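Long-range contacts in hypothetical protein, similar to alpha-acetolactate decarboxylase (Staphylococcus aureus subsp. aureus, PDB 1XV2), which probably catalyses the decarboxylation of alpha-acetolactate to acetoin, as other alpha-acetolactate decarboxylases do, and binds a zinc ion: residues M124-M129 and R184-H189; D46-F51 and H176-D181; L37-L42 and A157-F162; L93-V98 and V190-V195. One frame throughout, in Å; residues are numbered along the deposited sequence.

Contact 1 of 4, residues M124-M129 and R184-H189. With ZN (zinc ion), chain E.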
loop_
_atom_site.group_PDB
_atom_site.type_symbol
_atom_site.label_atom_id
_atom_site.label_comp_id
_atom_site.label_asym_id
_atom_site.label_seq_id
_atom_site.Cartn_x
_atom_site.Cartn_y
_atom_site.Cartn_z
HETATM N N MSE A 124 21.058 12.937 -20.487
HETATM C CA MSE A 124 20.465 12.845 -19.158
HETATM C C MSE A 124 19.713 14.144 -18.910
HETATM O O MSE A 124 20.248 15.229 -19.124
HETATM C CB MSE A 124 21.555 12.633 -18.092
HETATM C CG MSE A 124 21.042 12.504 -16.656
HETATM SE SE MSE A 124 19.708 11.129 -16.361
HETATM C CE MSE A 124 20.794 9.557 -16.657
ATOM N N HIS A 125 18.464 14.020 -18.475
ATOM C CA HIS A 125 17.610 15.172 -18.212
ATOM C C HIS A 125 16.931 14.995 -16.854
ATOM O O HIS A 125 16.146 14.072 -16.668
ATOM C CB HIS A 125 16.559 15.282 -19.325
ATOM C CG HIS A 125 15.615 16.434 -19.170
ATOM N ND1 HIS A 125 14.629 16.712 -20.092
ATOM C CD2 HIS A 125 15.497 17.372 -18.201
ATOM C CE1 HIS A 125 13.945 17.772 -19.698
ATOM N NE2 HIS A 125 14.452 18.191 -18.553
ATOM N N VAL A 126 17.238 15.881 -15.909
ATOM C CA VAL A 126 16.652 15.798 -14.573
ATOM C C VAL A 126 16.088 17.128 -14.101
ATOM O O VAL A 126 16.328 18.176 -14.705
ATOM C CB VAL A 126 17.699 15.375 -13.508
ATOM C CG1 VAL A 126 18.370 14.072 -13.903
ATOM C CG2 VAL A 126 18.735 16.478 -13.330
ATOM N N ARG A 127 15.337 17.071 -13.007
ATOM C CA ARG A 127 14.792 18.266 -12.392
ATOM C C ARG A 127 15.211 18.206 -10.933
ATOM O O ARG A 127 15.515 17.130 -10.409
ATOM C CB ARG A 127 13.258 18.325 -12.513
ATOM C CG ARG A 127 12.476 17.233 -11.789
ATOM C CD ARG A 127 12.239 17.537 -10.304
ATOM N NE ARG A 127 11.530 16.441 -9.636
ATOM C CZ ARG A 127 10.241 16.161 -9.799
ATOM N NH1 ARG A 127 9.488 16.901 -10.606
ATOM N NH2 ARG A 127 9.703 15.120 -9.173
HETATM N N MSE A 128 15.272 19.366 -10.292
HETATM C CA MSE A 128 15.621 19.440 -8.881
HETATM C C MSE A 128 14.451 20.167 -8.238
HETATM O O MSE A 128 14.326 21.389 -8.353
HETATM C CB MSE A 128 16.920 20.226 -8.681
HETATM C CG MSE A 128 18.136 19.630 -9.384
HETATM SE SE MSE A 128 18.356 20.272 -11.200
HETATM C CE MSE A 128 19.375 21.880 -10.836
HETATM N N MSE A 129 13.576 19.409 -7.586
HETATM C CA MSE A 129 12.397 19.993 -6.965
HETATM C C MSE A 129 12.760 21.165 -6.061
HETATM O O MSE A 129 13.532 21.014 -5.116
HETATM C CB MSE A 129 11.643 18.931 -6.158
HETATM C CG MSE A 129 10.221 19.332 -5.777
HETATM SE SE MSE A 129 9.049 19.458 -7.308
HETATM C CE MSE A 129 8.463 17.616 -7.382
ATOM N N ARG A 184 29.694 12.855 -8.397
ATOM C CA ARG A 184 28.904 13.303 -7.248
ATOM C C ARG A 184 28.803 14.826 -7.309
ATOM O O ARG A 184 29.069 15.509 -6.319
ATOM C CB ARG A 184 29.580 12.917 -5.927
ATOM C CG ARG A 184 30.282 11.565 -5.894
ATOM C CD ARG A 184 29.355 10.399 -5.602
ATOM N NE ARG A 184 28.531 10.033 -6.747
ATOM C CZ ARG A 184 27.925 8.858 -6.880
ATOM N NH1 ARG A 184 28.054 7.929 -5.939
ATOM N NH2 ARG A 184 27.194 8.606 -7.955
ATOM N N ALA A 185 28.428 15.361 -8.466
ATOM C CA ALA A 185 28.322 16.807 -8.623
ATOM C C ALA A 185 27.077 17.226 -9.399
ATOM O O ALA A 185 26.777 18.418 -9.519
ATOM C CB ALA A 185 29.574 17.341 -9.321
ATOM N N TYR A 186 26.352 16.241 -9.912
ATOM C CA TYR A 186 25.149 16.491 -10.698
ATOM C C TYR A 186 24.153 15.359 -10.489
ATOM O O TYR A 186 24.540 14.196 -10.410
ATOM C CB TYR A 186 25.516 16.577 -12.185
ATOM C CG TYR A 186 24.342 16.443 -13.132
ATOM C CD1 TYR A 186 23.562 17.548 -13.471
ATOM C CD2 TYR A 186 24.001 15.205 -13.675
ATOM C CE1 TYR A 186 22.468 17.424 -14.333
ATOM C CE2 TYR A 186 22.908 15.068 -14.536
ATOM C CZ TYR A 186 22.150 16.182 -14.859
ATOM O OH TYR A 186 21.084 16.059 -15.721
ATOM N N GLY A 187 22.872 15.697 -10.409
ATOM C CA GLY A 187 21.866 14.668 -10.225
ATOM C C GLY A 187 20.474 15.224 -10.028
ATOM O O GLY A 187 20.274 16.438 -10.044
ATOM N N GLY A 188 19.507 14.329 -9.841
ATOM C CA GLY A 188 18.136 14.754 -9.635
ATOM C C GLY A 188 17.113 13.697 -10.012
ATOM O O GLY A 188 17.435 12.516 -10.143
ATOM N N HIS A 189 15.869 14.137 -10.168
ATOM C CA HIS A 189 14.756 13.272 -10.547
ATOM C C HIS A 189 14.794 13.177 -12.074
ATOM O O HIS A 189 14.667 14.190 -12.760
ATOM C CB HIS A 189 13.443 13.911 -10.085
ATOM C CG HIS A 189 12.214 13.171 -10.515
ATOM N ND1 HIS A 189 11.652 12.160 -9.767
ATOM C CD2 HIS A 189 11.422 13.317 -11.603
ATOM C CE1 HIS A 189 10.562 11.720 -10.370
ATOM N NE2 HIS A 189 10.401 12.405 -11.488
HETATM ZN ZN ZN E . 11.489 11.947 -7.474
HETATM O O HOH W 1 11.417 14.294 -6.853
HETATM O O HOH W 2 9.246 12.916 -6.911
HETATM O O HOH W 3 10.837 12.582 -5.169
#
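R127 and H189 meet through two different torsions: chi1 of R127, 64°, sets CG between the backbone N and the carbonyl carbon and a second bend at chi2 folds the chain over, while H189 holds CG opposite its own N (chi1 175°). The folded arginine lays its guanidinium on one face of the imidazole, centres 3.9 Å apart and planes 25° from parallel. NH2 of R127 sits over the middle of the ring, and NE of R127 is 3.2 Å from H189 CB. The methyl CE of selenomethionine M129 lies against the opposite face of the guanidinium, which is thus sandwiched. In the backbone the same two residues form an antiparallel hydrogen-bonded pair, R127 N to H189 O and H189 N to R127 O, each 3.0 Å. The CA of V126 also leans on that H189 oxygen, at 3.1 Å. Just before strand 187-195, Y186 receives CG of M124 at its ring edge and CG2 of V126 obliquely, and its hydroxyl bonds to the carbonyl of E149. G188 CA packs 3.6 Å from R127 O. H189 ND1 binds the zinc ion at 2.3 Å, alongside H176 and H178. From above the ring, R127 NH2 donates 3.0 Å to water 1, itself a zinc ligand, and NE forms a salt bridge with E48; NH1 bonds to Q146 and the A236 carbonyl. R127, its charge partly balanced by E48, thus holds a zinc-bound water as an N-H donor and may help to orient an anionic group there, consistent with a substrate such as acetolactate.

Contact 2 of 4, residues D46-F51 and H176-D181. With ZN (zinc ion), chain E.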
loop_
_atom_site.group_PDB
_atom_site.type_symbol
_atom_site.label_atom_id
_atom_site.label_comp_id
_atom_site.label_asym_id
_atom_site.label_seq_id
_atom_site.Cartn_x
_atom_site.Cartn_y
_atom_site.Cartn_z
ATOM N N ASP A 46 12.398 19.588 -0.414
ATOM C CA ASP A 46 13.606 20.252 -0.858
ATOM C C ASP A 46 14.562 19.339 -1.611
ATOM O O ASP A 46 15.161 18.430 -1.038
ATOM C CB ASP A 46 14.333 20.880 0.334
ATOM C CG ASP A 46 15.704 21.423 -0.039
ATOM O OD1 ASP A 46 15.820 22.084 -1.094
ATOM O OD2 ASP A 46 16.664 21.191 0.724
ATOM N N GLY A 47 14.684 19.583 -2.909
ATOM C CA GLY A 47 15.605 18.820 -3.722
ATOM C C GLY A 47 15.301 17.366 -4.010
ATOM O O GLY A 47 14.164 16.902 -3.911
ATOM N N GLU A 48 16.360 16.647 -4.353
ATOM C CA GLU A 48 16.272 15.246 -4.717
ATOM C C GLU A 48 17.251 14.402 -3.926
ATOM O O GLU A 48 18.454 14.652 -3.957
ATOM C CB GLU A 48 16.595 15.101 -6.203
ATOM C CG GLU A 48 15.845 16.069 -7.102
ATOM C CD GLU A 48 14.352 15.816 -7.100
ATOM O OE1 GLU A 48 13.945 14.731 -6.634
ATOM O OE2 GLU A 48 13.593 16.692 -7.571
ATOM N N VAL A 49 16.739 13.394 -3.229
ATOM C CA VAL A 49 17.602 12.509 -2.463
ATOM C C VAL A 49 17.838 11.228 -3.252
ATOM O O VAL A 49 16.903 10.643 -3.794
ATOM C CB VAL A 49 16.972 12.133 -1.104
ATOM C CG1 VAL A 49 17.878 11.160 -0.361
ATOM C CG2 VAL A 49 16.749 13.386 -0.272
ATOM N N ILE A 50 19.094 10.806 -3.334
ATOM C CA ILE A 50 19.431 9.569 -4.023
ATOM C C ILE A 50 20.201 8.685 -3.047
ATOM O O ILE A 50 21.273 9.066 -2.572
ATOM C CB ILE A 50 20.339 9.796 -5.265
ATOM C CG1 ILE A 50 19.704 10.797 -6.229
ATOM C CG2 ILE A 50 20.571 8.469 -5.978
ATOM C CD1 ILE A 50 19.923 12.247 -5.844
ATOM N N PHE A 51 19.642 7.524 -2.726
ATOM C CA PHE A 51 20.314 6.587 -1.833
ATOM C C PHE A 51 21.130 5.676 -2.742
ATOM O O PHE A 51 20.572 4.903 -3.520
ATOM C CB PHE A 51 19.300 5.767 -1.036
ATOM C CG PHE A 51 18.532 6.568 -0.017
ATOM C CD1 PHE A 51 19.194 7.231 1.013
ATOM C CD2 PHE A 51 17.145 6.649 -0.079
ATOM C CE1 PHE A 51 18.487 7.963 1.967
ATOM C CE2 PHE A 51 16.428 7.380 0.873
ATOM C CZ PHE A 51 17.102 8.037 1.895
ATOM N N HIS A 176 9.925 5.376 -11.179
ATOM C CA HIS A 176 10.277 6.596 -10.469
ATOM C C HIS A 176 11.768 6.429 -10.230
ATOM O O HIS A 176 12.189 5.574 -9.448
ATOM C CB HIS A 176 9.514 6.712 -9.147
ATOM C CG HIS A 176 9.770 7.994 -8.416
ATOM N ND1 HIS A 176 9.095 8.346 -7.268
ATOM C CD2 HIS A 176 10.643 9.001 -8.662
ATOM C CE1 HIS A 176 9.541 9.513 -6.837
ATOM N NE2 HIS A 176 10.480 9.930 -7.665
ATOM N N ILE A 177 12.565 7.237 -10.923
ATOM C CA ILE A 177 14.013 7.130 -10.839
ATOM C C ILE A 177 14.759 8.441 -10.661
ATOM O O ILE A 177 14.354 9.482 -11.183
ATOM C CB ILE A 177 14.569 6.462 -12.109
ATOM C CG1 ILE A 177 13.981 7.149 -13.346
ATOM C CG2 ILE A 177 14.228 4.978 -12.121
ATOM C CD1 ILE A 177 14.592 6.700 -14.660
ATOM N N HIS A 178 15.866 8.367 -9.932
ATOM C CA HIS A 178 16.725 9.518 -9.690
ATOM C C HIS A 178 18.102 9.162 -10.232
ATOM O O HIS A 178 18.419 7.985 -10.395
ATOM C CB HIS A 178 16.831 9.827 -8.194
ATOM C CG HIS A 178 15.608 10.470 -7.616
ATOM N ND1 HIS A 178 15.544 10.902 -6.308
ATOM C CD2 HIS A 178 14.406 10.759 -8.167
ATOM C CE1 HIS A 178 14.354 11.430 -6.079
ATOM N NE2 HIS A 178 13.645 11.356 -7.190
ATOM N N PHE A 179 18.915 10.178 -10.495
ATOM C CA PHE A 179 20.254 9.974 -11.031
ATOM C C PHE A 179 21.320 10.688 -10.205
ATOM O O PHE A 179 21.060 11.720 -9.589
ATOM C CB PHE A 179 20.310 10.490 -12.475
ATOM C CG PHE A 179 21.673 10.399 -13.106
ATOM C CD1 PHE A 179 22.144 9.189 -13.606
ATOM C CD2 PHE A 179 22.484 11.527 -13.202
ATOM C CE1 PHE A 179 23.409 9.101 -14.198
ATOM C CE2 PHE A 179 23.748 11.452 -13.790
ATOM C CZ PHE A 179 24.211 10.233 -14.290
ATOM N N ALA A 180 22.520 10.117 -10.201
ATOM C CA ALA A 180 23.671 10.690 -9.512
ATOM C C ALA A 180 24.891 10.321 -10.345
ATOM O O ALA A 180 25.151 9.141 -10.590
ATOM C CB ALA A 180 23.803 10.123 -8.092
ATOM N N ASP A 181 25.631 11.330 -10.792
ATOM C CA ASP A 181 26.811 11.086 -11.608
ATOM C C ASP A 181 27.994 10.665 -10.742
ATOM O O ASP A 181 28.057 10.990 -9.554
ATOM C CB ASP A 181 27.150 12.334 -12.441
ATOM C CG ASP A 181 27.860 13.418 -11.639
ATOM O OD1 ASP A 181 27.585 13.566 -10.426
ATOM O OD2 ASP A 181 28.688 14.140 -12.244
HETATM ZN ZN ZN E . 11.489 11.947 -7.474
HETATM O O HOH W 1 11.417 14.294 -6.853
HETATM O O HOH W 2 9.246 12.916 -6.911
HETATM O O HOH W 3 10.837 12.582 -5.169
#
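H178 and I50 have the closest CA atoms, 6.3 Å apart, where strand segments 48-51 and 176-181 cross at 80° with their axes 7.2 Å apart, too steeply and too widely for a shared ladder of backbone bonds. One side chain bridges them instead: H178 ND1 donates to the carbonyl O of V49 at 2.9 Å in a moderately bent bond. The acceptor lies close to the imidazole plane, whereas the donor stands 45° above the carbonyl plane. This bond fixes the rotation of the ring and leaves NE2 of H178 to bind the zinc ion at 2.2 Å; H176 NE2 joins it at 2.3 Å. V49 thus acts as a second-shell residue that positions a metal ligand. The crossing lies where two sheets face each other: strand 48-52 belongs to the mixed sheet and strand 174-181 to the antiparallel sheet that also supplies H189, so the zinc ion sits between the two layers. E48 reaches the site from the mixed sheet. Its carboxylate stands almost perpendicular to the H178 ring, with OE1 of E48 3.4 Å from H178 CE1, and OE1 accepts from the zinc-bound water 1 at 2.6 Å. The other oxygen, OE2, is held by the backbone N of M129. Beside the imidazole, I50 places CG1 beside its own N (chi1 -55°), which brings that atom to 3.6 Å from H178 CB, while its CG2 branch packs on the methyl of A180.

Contact 3 of 4, residues L37-L42 and A157-F162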
loop_
_atom_site.group_PDB
_atom_site.type_symbol
_atom_site.label_atom_id
_atom_site.label_comp_id
_atom_site.label_asym_id
_atom_site.label_seq_id
_atom_site.Cartn_x
_atom_site.Cartn_y
_atom_site.Cartn_z
ATOM N N LEU A 37 19.713 1.631 -1.221
ATOM C CA LEU A 37 19.396 2.132 -2.552
ATOM C C LEU A 37 17.968 2.651 -2.586
ATOM O O LEU A 37 17.035 1.948 -2.198
ATOM C CB LEU A 37 19.570 1.024 -3.595
ATOM C CG LEU A 37 19.197 1.370 -5.040
ATOM C CD1 LEU A 37 20.007 0.510 -5.995
ATOM C CD2 LEU A 37 17.705 1.169 -5.255
ATOM N N GLY A 38 17.799 3.886 -3.052
ATOM C CA GLY A 38 16.469 4.458 -3.111
ATOM C C GLY A 38 16.422 5.922 -3.500
ATOM O O GLY A 38 17.409 6.505 -3.952
ATOM N N ILE A 39 15.255 6.518 -3.303
ATOM C CA ILE A 39 15.025 7.908 -3.648
ATOM C C ILE A 39 14.185 8.580 -2.572
ATOM O O ILE A 39 13.488 7.912 -1.810
ATOM C CB ILE A 39 14.262 8.007 -4.975
ATOM C CG1 ILE A 39 12.897 7.326 -4.823
ATOM C CG2 ILE A 39 15.055 7.333 -6.081
ATOM C CD1 ILE A 39 12.095 7.253 -6.097
ATOM N N ALA A 40 14.240 9.905 -2.530
ATOM C CA ALA A 40 13.472 10.671 -1.558
ATOM C C ALA A 40 13.656 12.161 -1.803
ATOM O O ALA A 40 14.111 12.584 -2.867
ATOM C CB ALA A 40 13.919 10.314 -0.133
ATOM N N THR A 41 13.276 12.951 -0.808
ATOM C CA THR A 41 13.422 14.392 -0.860
ATOM C C THR A 41 13.484 14.856 0.590
ATOM O O THR A 41 13.267 14.056 1.506
ATOM C CB THR A 41 12.249 15.062 -1.598
ATOM O OG1 THR A 41 12.430 16.485 -1.575
ATOM C CG2 THR A 41 10.914 14.688 -0.959
ATOM N N LEU A 42 13.795 16.128 0.809
ATOM C CA LEU A 42 13.895 16.640 2.172
ATOM C C LEU A 42 12.671 17.440 2.592
ATOM O O LEU A 42 11.741 17.627 1.813
ATOM C CB LEU A 42 15.147 17.511 2.311
ATOM C CG LEU A 42 16.475 16.833 1.966
ATOM C CD1 LEU A 42 17.610 17.810 2.200
ATOM C CD2 LEU A 42 16.663 15.582 2.816
ATOM N N ALA A 157 24.811 6.727 -12.181
ATOM C CA ALA A 157 23.871 5.658 -11.902
ATOM C C ALA A 157 22.460 6.169 -11.680
ATOM O O ALA A 157 22.249 7.212 -11.058
ATOM C CB ALA A 157 24.329 4.870 -10.677
ATOM N N ILE A 158 21.499 5.423 -12.212
ATOM C CA ILE A 158 20.092 5.740 -12.046
ATOM C C ILE A 158 19.562 4.687 -11.088
ATOM O O ILE A 158 19.858 3.505 -11.241
ATOM C CB ILE A 158 19.288 5.590 -13.358
ATOM C CG1 ILE A 158 19.661 6.689 -14.355
ATOM C CG2 ILE A 158 17.797 5.610 -13.048
ATOM C CD1 ILE A 158 18.911 6.587 -15.674
ATOM N N VAL A 159 18.791 5.114 -10.098
ATOM C CA VAL A 159 18.197 4.180 -9.153
ATOM C C VAL A 159 16.741 4.582 -9.022
ATOM O O VAL A 159 16.401 5.761 -9.130
ATOM C CB VAL A 159 18.880 4.226 -7.757
ATOM C CG1 VAL A 159 20.357 3.891 -7.892
ATOM C CG2 VAL A 159 18.691 5.590 -7.113
ATOM N N GLY A 160 15.877 3.601 -8.812
ATOM C CA GLY A 160 14.469 3.902 -8.682
ATOM C C GLY A 160 13.626 2.676 -8.430
ATOM O O GLY A 160 14.144 1.592 -8.155
ATOM N N PHE A 161 12.317 2.848 -8.545
ATOM C CA PHE A 161 11.387 1.761 -8.305
ATOM C C PHE A 161 10.225 1.781 -9.277
ATOM O O PHE A 161 9.857 2.828 -9.809
ATOM C CB PHE A 161 10.824 1.871 -6.889
ATOM C CG PHE A 161 11.868 1.867 -5.825
ATOM C CD1 PHE A 161 12.466 0.677 -5.425
ATOM C CD2 PHE A 161 12.268 3.058 -5.227
ATOM C CE1 PHE A 161 13.453 0.672 -4.440
ATOM C CE2 PHE A 161 13.252 3.065 -4.244
ATOM C CZ PHE A 161 13.846 1.869 -3.848
ATOM N N PHE A 162 9.648 0.610 -9.493
ATOM C CA PHE A 162 8.492 0.481 -10.358
ATOM C C PHE A 162 7.325 0.169 -9.437
ATOM O O PHE A 162 7.421 -0.713 -8.580
ATOM C CB PHE A 162 8.671 -0.667 -11.350
ATOM C CG PHE A 162 7.467 -0.900 -12.218
ATOM C CD1 PHE A 162 7.236 -0.106 -13.338
ATOM C CD2 PHE A 162 6.545 -1.889 -11.895
ATOM C CE1 PHE A 162 6.103 -0.291 -14.127
ATOM C CE2 PHE A 162 5.407 -2.083 -12.677
ATOM C CZ PHE A 162 5.186 -1.279 -13.798
#
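L37 and V159 lie alongside one another, running opposite ways, and begin a set of apolar side-chain contacts: L37 CD1 is 3.9 Å from V159 CG1, and CD2 of the same leucine reaches on to F161 CZ at 4.2 Å. The CG2 branch of V159 faces CG2 of I39, and CD1 of I39 lies near F161 CD2. A second group joins side chains to backbone. With chi1 at -59°, V159 has CG2 between its backbone N and carbonyl carbon, where this methyl abuts the carbonyl O of G38 at 3.5 Å; I39 CG2 rests 3.7 Å from the O of V159. The F161 ring points its CE2-CZ side at the other strand: CZ is 3.6 Å from L37 O, which lies near the ring plane, and CE2 is 3.7 Å from G38 CA. With axes 81° apart, the two strands pack as near-orthogonal layers, 37-42 from the mixed sheet and 154-163 from the antiparallel one. G38 and G160 have the closest CA atoms of the pair, 5.9 Å apart. I39 lies next to H176 and H178, its side chain about 5 Å from the zinc ion, and V159 also touches I50 and L52 of strand 48-52, the sheet neighbour of 37-42.

Contact 4 of 4, residues L93-V98 and V190-V195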
loop_
_atom_site.group_PDB
_atom_site.type_symbol
_atom_site.label_atom_id
_atom_site.label_comp_id
_atom_site.label_asym_id
_atom_site.label_seq_id
_atom_site.Cartn_x
_atom_site.Cartn_y
_atom_site.Cartn_z
ATOM N N LEU A 93 20.120 3.204 -26.505
ATOM C CA LEU A 93 18.661 3.106 -26.434
ATOM C C LEU A 93 18.030 4.301 -25.725
ATOM O O LEU A 93 18.637 4.917 -24.842
ATOM C CB LEU A 93 18.242 1.825 -25.706
ATOM C CG LEU A 93 18.610 0.477 -26.327
ATOM C CD1 LEU A 93 18.090 -0.640 -25.432
ATOM C CD2 LEU A 93 18.014 0.362 -27.730
ATOM N N SER A 94 16.798 4.609 -26.119
ATOM C CA SER A 94 16.040 5.715 -25.546
ATOM C C SER A 94 15.458 5.303 -24.201
ATOM O O SER A 94 15.465 4.122 -23.855
ATOM C CB SER A 94 14.896 6.097 -26.481
ATOM O OG SER A 94 13.997 5.011 -26.622
ATOM N N GLN A 95 14.946 6.275 -23.453
ATOM C CA GLN A 95 14.348 5.984 -22.160
ATOM C C GLN A 95 13.196 4.988 -22.327
ATOM O O GLN A 95 13.140 3.976 -21.627
ATOM C CB GLN A 95 13.850 7.275 -21.495
ATOM C CG GLN A 95 12.850 7.038 -20.377
ATOM C CD GLN A 95 12.610 8.269 -19.522
ATOM O OE1 GLN A 95 13.377 8.561 -18.603
ATOM N NE2 GLN A 95 11.545 9.002 -19.824
ATOM N N ASP A 96 12.291 5.268 -23.261
ATOM C CA ASP A 96 11.155 4.377 -23.508
ATOM C C ASP A 96 11.595 2.948 -23.807
ATOM O O ASP A 96 11.004 1.988 -23.304
ATOM C CB ASP A 96 10.312 4.868 -24.689
ATOM C CG ASP A 96 9.575 6.152 -24.392
ATOM O OD1 ASP A 96 9.222 6.383 -23.218
ATOM O OD2 ASP A 96 9.332 6.924 -25.344
ATOM N N ASP A 97 12.622 2.810 -24.640
ATOM C CA ASP A 97 13.125 1.492 -25.015
ATOM C C ASP A 97 13.807 0.793 -23.845
ATOM O O ASP A 97 13.786 -0.435 -23.752
ATOM C CB ASP A 97 14.097 1.604 -26.195
ATOM C CG ASP A 97 13.392 1.929 -27.501
ATOM O OD1 ASP A 97 12.141 1.951 -27.515
ATOM O OD2 ASP A 97 14.087 2.151 -28.517
ATOM N N VAL A 98 14.411 1.581 -22.957
ATOM C CA VAL A 98 15.080 1.027 -21.786
ATOM C C VAL A 98 14.021 0.521 -20.820
ATOM O O VAL A 98 14.167 -0.553 -20.247
ATOM C CB VAL A 98 15.964 2.080 -21.070
ATOM C CG1 VAL A 98 16.405 1.556 -19.702
ATOM C CG2 VAL A 98 17.186 2.387 -21.919
ATOM N N VAL A 190 14.975 11.968 -12.600
ATOM C CA VAL A 190 15.065 11.763 -14.046
ATOM C C VAL A 190 13.754 11.982 -14.798
ATOM O O VAL A 190 12.727 11.386 -14.468
ATOM C CB VAL A 190 15.580 10.340 -14.371
ATOM C CG1 VAL A 190 15.611 10.122 -15.888
ATOM C CG2 VAL A 190 16.973 10.151 -13.786
ATOM N N LEU A 191 13.807 12.844 -15.812
ATOM C CA LEU A 191 12.648 13.150 -16.648
ATOM C C LEU A 191 12.817 12.457 -17.991
ATOM O O LEU A 191 11.841 12.091 -18.642
ATOM C CB LEU A 191 12.528 14.659 -16.882
ATOM C CG LEU A 191 12.230 15.549 -15.676
ATOM C CD1 LEU A 191 12.163 17.006 -16.126
ATOM C CD2 LEU A 191 10.914 15.122 -15.040
ATOM N N ASP A 192 14.068 12.280 -18.400
ATOM C CA ASP A 192 14.368 11.635 -19.669
ATOM C C ASP A 192 15.853 11.292 -19.721
ATOM O O ASP A 192 16.662 11.897 -19.009
ATOM C CB ASP A 192 13.985 12.573 -20.823
ATOM C CG ASP A 192 14.162 11.940 -22.192
ATOM O OD1 ASP A 192 14.027 10.704 -22.318
ATOM O OD2 ASP A 192 14.418 12.692 -23.156
ATOM N N PHE A 193 16.204 10.310 -20.548
ATOM C CA PHE A 193 17.596 9.906 -20.691
ATOM C C PHE A 193 17.803 8.974 -21.878
ATOM O O PHE A 193 16.856 8.400 -22.420
ATOM C CB PHE A 193 18.088 9.221 -19.407
ATOM C CG PHE A 193 17.485 7.867 -19.171
ATOM C CD1 PHE A 193 18.161 6.712 -19.556
ATOM C CD2 PHE A 193 16.233 7.742 -18.578
ATOM C CE1 PHE A 193 17.597 5.454 -19.354
ATOM C CE2 PHE A 193 15.661 6.488 -18.373
ATOM C CZ PHE A 193 16.343 5.341 -18.762
ATOM N N GLU A 194 19.061 8.846 -22.282
ATOM C CA GLU A 194 19.435 7.969 -23.380
ATOM C C GLU A 194 20.716 7.257 -22.963
ATOM O O GLU A 194 21.728 7.902 -22.683
ATOM C CB GLU A 194 19.667 8.779 -24.657
ATOM C CG GLU A 194 20.213 7.958 -25.817
ATOM C CD GLU A 194 20.226 8.731 -27.127
ATOM O OE1 GLU A 194 20.806 9.839 -27.158
ATOM O OE2 GLU A 194 19.658 8.229 -28.124
ATOM N N VAL A 195 20.669 5.931 -22.906
ATOM C CA VAL A 195 21.839 5.161 -22.508
ATOM C C VAL A 195 22.837 4.970 -23.644
ATOM O O VAL A 195 22.454 4.808 -24.802
ATOM C CB VAL A 195 21.440 3.765 -21.986
ATOM C CG1 VAL A 195 20.563 3.903 -20.750
ATOM C CG2 VAL A 195 20.712 2.986 -23.081
HETATM O O HOH W 4 11.722 9.434 -16.311
HETATM O O HOH W 5 14.543 9.295 -24.591
#
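Q95 puts its amide oxygen remarkably close to an aromatic ring: OE1 is 3.0 Å from F193 CD2, with the amide and ring planes 69° apart. An extended chain, CG opposite the backbone N (chi1 162°), carries this amide from the first turn of helix 95-105 along F193 to the bend at L191. There NE2 makes a weak bond to the L191 carbonyl at 3.3 Å, while OE1 accepts from water 4, which also donates to V190 O. Q95 CB lies over one face of F193, 4.0 Å from the ring centroid, a CH-pi contact. V98 CG1 meets the ring at its edge, while V98 CG2 packs on V195 CG2 at 3.8 Å. Next to the helix, L93 and V195 form an antiparallel hydrogen-bonded pair: V195 N donates to L93 O at 3.0 Å, and the return bond is weak. S94 is the N-cap and closes the start of the helix, its OG accepting from D97 N at 3.3 Å. The chain makes a classic bulge at L191 and D192, both of which pair with H125 of strand 120-127. With OE1 bonded to water 4 and NE2 weakly to L191 O, the Q95 amide is held between this bulge and the F193 face that its own CB covers.

Along the chain the first segments come in the order 37-42, 46-51, 93-98, 124-129, and the second ones 157-162, 176-181, 184-189, 190-195. Contacts 2 and 3 lie about 6 Å apart, centre to centre, and both join the mixed sheet to the antiparallel one through pairs of strands consecutive in the chain, 37-42 with 48-52 and 154-163 with 174-181. Contact 1, about 7 Å from contact 2, lies within the antiparallel sheet; the two supply all three zinc histidines and share the metal-bound waters. Contact 4 continues strand 187-195 about 14 Å from contact 1 and 16 Å from contacts 2 and 3. The zinc site thus draws its surroundings from distant parts of the sequence.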